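Long-range contacts in histidinol-phosphatase (Bordetella pertussis, PDB 3FVV), which probably removes the phosphate from L-histidinol phosphate to give histidinol, late in histidine biosynthesis, as a magnesium-dependent member of the HAD-like hydrolase superfamily: residues 2-7 with 108-113; 179-184 with 195-200. One frame throughout, in Å; residues are numbered along the deposited sequence.

How the contacts relate
Both contacts are parallel strand pairings in the central sheet of the HAD-like fold, their centres about 10 Å apart. Contact 1 joins strand 5-9 to strand 110-115, and contact 2 joins strand 180-185 to strand 199-203. Strands 5-9 and 180-185 are neighbours, giving the order 110-115, 5-9, 180-185, 199-203 across the sheet. Along the chain the contacts come in series: 2-7 pairs with 108-113 after a mostly helical excursion of 100 residues, whereas 179-184 and 195-200 belong to one beta-alpha-beta unit. Backbone bonds probably stitch the two together, from L6 O to Y182 N and from R4 O to A179 N, making a four-stranded parallel part of this mixed sheet, consistent with a Rossmann-like HAD core.

Contact 1 of 2, residues 2-7 with 108-113; sequences TTRRLA and GDLCAL
R4 lays its guanidinium over the side chain of L110, whose CB sits 3.8 Å above the centre of that plane. With CG anti to the backbone N (chi1 -156°) and the rest of the chain extended, R4 NE meets G108 O at 2.8 Å in a nearly straight bond, the oxygen lying close to the guanidinium plane, while NH2 makes a weak second bond to the same oxygen. G108, at positive phi, closes the preceding helix in a Schellman motif. R5 instead bends at chi3 (-43°) and grips D109 side-on, NE to OD1 at 3.1 Å and NH2 to the syn lone pair of OD2 at 2.8 Å, although the guanidinium and carboxylate planes stand 54° apart. R5 and H104 ND1 of helix 95-106 both hold D109 OD2. Beyond these polar ends the strands run parallel, L110 N to R5 O at 3.0 Å, A7 N to L110 O at 2.8 Å and A112 N to A7 O at 3.1 Å. L6 and L110 lie side by side, CD1 against CD2 at 3.7 Å, against W167 of helix 158-170. On the other face A7 CB meets C111 SG, and both pack on H104 of helix 95-106, so the pair is sandwiched between two helices, with strands 133-142 and 180-185 flanking it.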
loop_
_atom_site.group_PDB
_atom_site.type_symbol
_atom_site.label_atom_id
_atom_site.label_comp_id
_atom_site.label_asym_id
_atom_site.label_seq_id
_atom_site.Cartn_x
_atom_site.Cartn_y
_atom_site.Cartn_z
ATOM N N THR A 2 -19.879 -12.708 -17.337
ATOM C CA THR A 2 -20.355 -11.300 -17.090
ATOM C C THR A 2 -19.278 -10.270 -17.536
ATOM O O THR A 2 -18.101 -10.603 -17.676
ATOM C CB THR A 2 -20.920 -11.069 -15.563
ATOM O OG1 THR A 2 -19.886 -10.598 -14.663
ATOM C CG2 THR A 2 -21.658 -12.349 -14.972
ATOM N N THR A 3 -19.710 -9.037 -17.784
ATOM C CA THR A 3 -18.854 -7.996 -18.335
ATOM C C THR A 3 -18.051 -7.163 -17.304
ATOM O O THR A 3 -17.277 -6.298 -17.680
ATOM C CB THR A 3 -19.696 -6.999 -19.148
ATOM O OG1 THR A 3 -20.561 -6.262 -18.262
ATOM C CG2 THR A 3 -20.520 -7.720 -20.191
ATOM N N ARG A 4 -18.231 -7.402 -16.010
ATOM C CA ARG A 4 -17.507 -6.627 -15.007
ATOM C C ARG A 4 -15.957 -6.718 -15.111
ATOM O O ARG A 4 -15.406 -7.708 -15.570
ATOM C CB ARG A 4 -17.973 -7.005 -13.613
ATOM C CG ARG A 4 -17.696 -5.877 -12.652
ATOM C CD ARG A 4 -18.195 -6.159 -11.270
ATOM N NE ARG A 4 -18.218 -4.897 -10.524
ATOM C CZ ARG A 4 -18.532 -4.776 -9.229
ATOM N NH1 ARG A 4 -18.849 -5.869 -8.507
ATOM N NH2 ARG A 4 -18.523 -3.563 -8.660
ATOM N N ARG A 5 -15.264 -5.658 -14.727
ATOM C CA ARG A 5 -13.806 -5.696 -14.670
ATOM C C ARG A 5 -13.339 -5.506 -13.228
ATOM O O ARG A 5 -14.084 -5.006 -12.382
ATOM C CB ARG A 5 -13.209 -4.678 -15.619
ATOM C CG ARG A 5 -13.918 -4.800 -17.036
ATOM C CD ARG A 5 -13.543 -3.723 -17.966
ATOM N NE ARG A 5 -13.528 -2.437 -17.265
ATOM C CZ ARG A 5 -13.069 -1.319 -17.813
ATOM N NH1 ARG A 5 -12.657 -1.336 -19.091
ATOM N NH2 ARG A 5 -13.059 -0.182 -17.127
ATOM N N LEU A 6 -12.129 -5.957 -12.952
ATOM C CA LEU A 6 -11.512 -5.770 -11.633
ATOM C C LEU A 6 -10.422 -4.710 -11.807
ATOM O O LEU A 6 -9.641 -4.746 -12.793
ATOM C CB LEU A 6 -10.885 -7.060 -11.174
ATOM C CG LEU A 6 -10.245 -7.117 -9.797
ATOM C CD1 LEU A 6 -11.278 -6.937 -8.747
ATOM C CD2 LEU A 6 -9.492 -8.473 -9.738
ATOM N N ALA A 7 -10.352 -3.792 -10.848
ATOM C CA ALA A 7 -9.302 -2.815 -10.866
ATOM C C ALA A 7 -8.571 -2.743 -9.539
ATOM O O ALA A 7 -9.139 -2.331 -8.510
ATOM C CB ALA A 7 -9.930 -1.386 -11.247
ATOM N N GLY A 108 -18.186 0.894 -13.187
ATOM C CA GLY A 108 -18.731 -0.247 -12.484
ATOM C C GLY A 108 -17.662 -1.246 -12.042
ATOM O O GLY A 108 -17.991 -2.319 -11.629
ATOM N N ASP A 109 -16.387 -0.935 -12.174
ATOM C CA ASP A 109 -15.348 -1.918 -11.884
ATOM C C ASP A 109 -15.380 -2.239 -10.390
ATOM O O ASP A 109 -15.795 -1.396 -9.585
ATOM C CB ASP A 109 -13.974 -1.432 -12.346
ATOM C CG ASP A 109 -13.884 -1.278 -13.893
ATOM O OD1 ASP A 109 -14.863 -1.750 -14.569
ATOM O OD2 ASP A 109 -12.845 -0.719 -14.410
ATOM N N LEU A 110 -15.022 -3.465 -10.022
ATOM C CA LEU A 110 -14.744 -3.800 -8.621
ATOM C C LEU A 110 -13.336 -3.273 -8.289
ATOM O O LEU A 110 -12.394 -3.733 -8.865
ATOM C CB LEU A 110 -14.814 -5.310 -8.391
ATOM C CG LEU A 110 -14.433 -5.786 -6.983
ATOM C CD1 LEU A 110 -15.335 -5.082 -5.954
ATOM C CD2 LEU A 110 -14.447 -7.358 -6.865
ATOM N N CYS A 111 -13.209 -2.334 -7.367
ATOM C CA CYS A 111 -11.928 -1.629 -7.100
ATOM C C CYS A 111 -11.392 -1.903 -5.682
ATOM O O CYS A 111 -12.138 -1.893 -4.722
ATOM C CB CYS A 111 -12.095 -0.117 -7.252
ATOM S SG CYS A 111 -12.581 0.350 -8.914
ATOM N N ALA A 112 -10.067 -2.120 -5.598
ATOM C CA ALA A 112 -9.367 -2.429 -4.365
ATOM C C ALA A 112 -7.992 -1.767 -4.410
ATOM O O ALA A 112 -7.311 -1.709 -5.481
ATOM C CB ALA A 112 -9.185 -3.962 -4.203
ATOM N N LEU A 113 -7.584 -1.301 -3.235
ATOM C CA LEU A 113 -6.239 -0.854 -2.972
ATOM C C LEU A 113 -5.434 -2.038 -2.412
ATOM O O LEU A 113 -5.866 -2.689 -1.436
ATOM C CB LEU A 113 -6.278 0.346 -2.019
ATOM C CG LEU A 113 -5.060 1.234 -1.796
ATOM C CD1 LEU A 113 -4.664 2.061 -3.003
ATOM C CD2 LEU A 113 -5.318 2.200 -0.593
HETATM O O HOH W 1 -16.888 -3.191 -14.878
#

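Contact 2 of 2, residues 179-184 with 195-200; sequences AESYFY and EAVTRP
Strands 180-185 and 199-203 pair in parallel, Y182 facing R199 and F183 facing P200, with R199 N bonded to S181 O at 2.7 Å and a weak bond from F183 N to R199 O. Just ahead of strand 199-203, side chains take over from the backbone. T198 OG1 accepts from S181 N at 3.0 Å and donates to the anti lone pair of E180 OE1 at 2.7 Å, its chi1 of 62° placing it where it meets both. S181 OG in turn receives T198 N at 2.8 Å, so the two hydroxyls serve each other's backbone amides. E180, bent at chi2, turns its carboxylate almost parallel to the R199 guanidinium, the planes 10° apart and E180 CD 3.3 Å above the guanidinium plane. E180 OE2 and R199 NH1, 3.3 Å apart, form a salt bridge of charges alone, since the oxygen lies well out of the guanidinium plane and no N-H points at it. R199 also runs alongside Y182: its CB makes an off-centre CH-pi contact with the ring, CG lies over the same face toward the rim, and its guanidinium brings an edge to the phenol end. F183 CB rests on V197 CG2 at 3.9 Å, and L193 and L194 of helix 191-196 also touch the F183 side chain. The contact pairs the two strands of a beta-alpha-beta unit whose crossover runs through helix 191-196. The E180–R199 attraction is stacked and probably mainly electrostatic, whereas directed hydrogen bonds through T198 and S181 probably help set where the chain leaving the helix enters the sheet.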
loop_
_atom_site.group_PDB
_atom_site.type_symbol
_atom_site.label_atom_id
_atom_site.label_comp_id
_atom_site.label_asym_id
_atom_site.label_seq_id
_atom_site.Cartn_x
_atom_site.Cartn_y
_atom_site.Cartn_z
ATOM N N ALA A 179 -14.103 -9.703 -17.081
ATOM C CA ALA A 179 -13.755 -9.521 -18.488
ATOM C C ALA A 179 -12.309 -9.027 -18.654
ATOM O O ALA A 179 -11.638 -9.390 -19.619
ATOM C CB ALA A 179 -14.782 -8.569 -19.183
ATOM N N GLU A 180 -11.821 -8.181 -17.735
ATOM C CA GLU A 180 -10.399 -7.811 -17.651
ATOM C C GLU A 180 -10.104 -7.562 -16.184
ATOM O O GLU A 180 -11.002 -7.222 -15.420
ATOM C CB GLU A 180 -10.098 -6.461 -18.306
ATOM C CG GLU A 180 -10.432 -6.301 -19.757
ATOM C CD GLU A 180 -9.703 -7.286 -20.624
ATOM O OE1 GLU A 180 -8.627 -7.825 -20.213
ATOM O OE2 GLU A 180 -10.223 -7.543 -21.734
ATOM N N SER A 181 -8.842 -7.623 -15.826
ATOM C CA SER A 181 -8.346 -7.186 -14.499
ATOM C C SER A 181 -7.178 -6.293 -14.723
ATOM O O SER A 181 -6.252 -6.683 -15.454
ATOM C CB SER A 181 -7.861 -8.362 -13.681
ATOM O OG SER A 181 -7.181 -9.270 -14.546
ATOM N N TYR A 182 -7.232 -5.090 -14.126
ATOM C CA TYR A 182 -6.173 -4.090 -14.190
ATOM C C TYR A 182 -5.399 -4.099 -12.842
ATOM O O TYR A 182 -5.985 -4.381 -11.812
ATOM C CB TYR A 182 -6.785 -2.690 -14.336
ATOM C CG TYR A 182 -7.554 -2.433 -15.611
ATOM C CD1 TYR A 182 -6.972 -1.749 -16.665
ATOM C CD2 TYR A 182 -8.869 -2.835 -15.762
ATOM C CE1 TYR A 182 -7.659 -1.495 -17.843
ATOM C CE2 TYR A 182 -9.553 -2.599 -16.959
ATOM C CZ TYR A 182 -8.913 -1.939 -17.985
ATOM O OH TYR A 182 -9.545 -1.633 -19.164
ATOM N N PHE A 183 -4.095 -3.840 -12.881
ATOM C CA PHE A 183 -3.299 -3.560 -11.687
ATOM C C PHE A 183 -2.307 -2.471 -12.083
ATOM O O PHE A 183 -1.645 -2.587 -13.118
ATOM C CB PHE A 183 -2.577 -4.799 -11.148
ATOM C CG PHE A 183 -1.729 -4.535 -9.924
ATOM C CD1 PHE A 183 -2.223 -3.794 -8.840
ATOM C CD2 PHE A 183 -0.440 -5.042 -9.849
ATOM C CE1 PHE A 183 -1.447 -3.540 -7.742
ATOM C CE2 PHE A 183 0.337 -4.830 -8.732
ATOM C CZ PHE A 183 -0.140 -4.052 -7.683
ATOM N N TYR A 184 -2.328 -1.365 -11.340
ATOM C CA TYR A 184 -1.407 -0.294 -11.479
ATOM C C TYR A 184 -0.305 -0.368 -10.403
ATOM O O TYR A 184 -0.608 -0.450 -9.229
ATOM C CB TYR A 184 -2.149 1.045 -11.308
ATOM C CG TYR A 184 -3.247 1.347 -12.309
ATOM C CD1 TYR A 184 -3.062 2.285 -13.305
ATOM C CD2 TYR A 184 -4.487 0.728 -12.220
ATOM C CE1 TYR A 184 -4.069 2.571 -14.189
ATOM C CE2 TYR A 184 -5.487 0.984 -13.125
ATOM C CZ TYR A 184 -5.276 1.929 -14.096
ATOM O OH TYR A 184 -6.288 2.211 -14.980
ATOM N N GLU A 195 1.846 -9.623 -13.352
ATOM C CA GLU A 195 1.810 -10.806 -14.238
ATOM C C GLU A 195 0.519 -11.593 -14.166
ATOM O O GLU A 195 0.175 -12.296 -15.085
ATOM C CB GLU A 195 3.015 -11.705 -13.931
ATOM C CG GLU A 195 4.274 -11.214 -14.615
ATOM C CD GLU A 195 5.487 -12.086 -14.340
ATOM O OE1 GLU A 195 5.399 -12.979 -13.456
ATOM O OE2 GLU A 195 6.538 -11.864 -14.995
ATOM N N ALA A 196 -0.211 -11.448 -13.077
ATOM C CA ALA A 196 -1.406 -12.244 -12.800
ATOM C C ALA A 196 -2.674 -11.694 -13.480
ATOM O O ALA A 196 -3.590 -12.458 -13.768
ATOM C CB ALA A 196 -1.622 -12.355 -11.295
ATOM N N VAL A 197 -2.734 -10.384 -13.728
ATOM C CA VAL A 197 -3.963 -9.770 -14.203
ATOM C C VAL A 197 -3.927 -9.724 -15.716
ATOM O O VAL A 197 -2.893 -9.970 -16.297
ATOM C CB VAL A 197 -4.101 -8.320 -13.653
ATOM C CG1 VAL A 197 -4.380 -8.350 -12.175
ATOM C CG2 VAL A 197 -2.854 -7.503 -13.967
ATOM N N THR A 198 -5.000 -9.321 -16.369
ATOM C CA THR A 198 -4.898 -9.199 -17.834
ATOM C C THR A 198 -4.387 -7.849 -18.297
ATOM O O THR A 198 -3.872 -7.791 -19.402
ATOM C CB THR A 198 -6.214 -9.462 -18.547
ATOM O OG1 THR A 198 -7.143 -8.466 -18.102
ATOM C CG2 THR A 198 -6.744 -10.923 -18.201
ATOM N N ARG A 199 -4.517 -6.772 -17.502
ATOM C CA ARG A 199 -4.036 -5.465 -17.937
ATOM C C ARG A 199 -3.121 -4.787 -16.917
ATOM O O ARG A 199 -3.539 -3.900 -16.158
ATOM C CB ARG A 199 -5.201 -4.545 -18.219
ATOM C CG ARG A 199 -6.274 -5.140 -19.050
ATOM C CD ARG A 199 -6.227 -4.649 -20.494
ATOM N NE ARG A 199 -7.531 -4.052 -20.833
ATOM C CZ ARG A 199 -8.317 -4.387 -21.850
ATOM N NH1 ARG A 199 -7.956 -5.328 -22.723
ATOM N NH2 ARG A 199 -9.468 -3.734 -22.008
ATOM N N PRO A 200 -1.850 -5.185 -16.910
ATOM C CA PRO A 200 -0.871 -4.537 -16.050
ATOM C C PRO A 200 -0.523 -3.124 -16.546
ATOM O O PRO A 200 -0.291 -2.937 -17.767
ATOM C CB PRO A 200 0.356 -5.459 -16.173
ATOM C CG PRO A 200 0.208 -6.084 -17.518
ATOM C CD PRO A 200 -1.260 -6.252 -17.742
#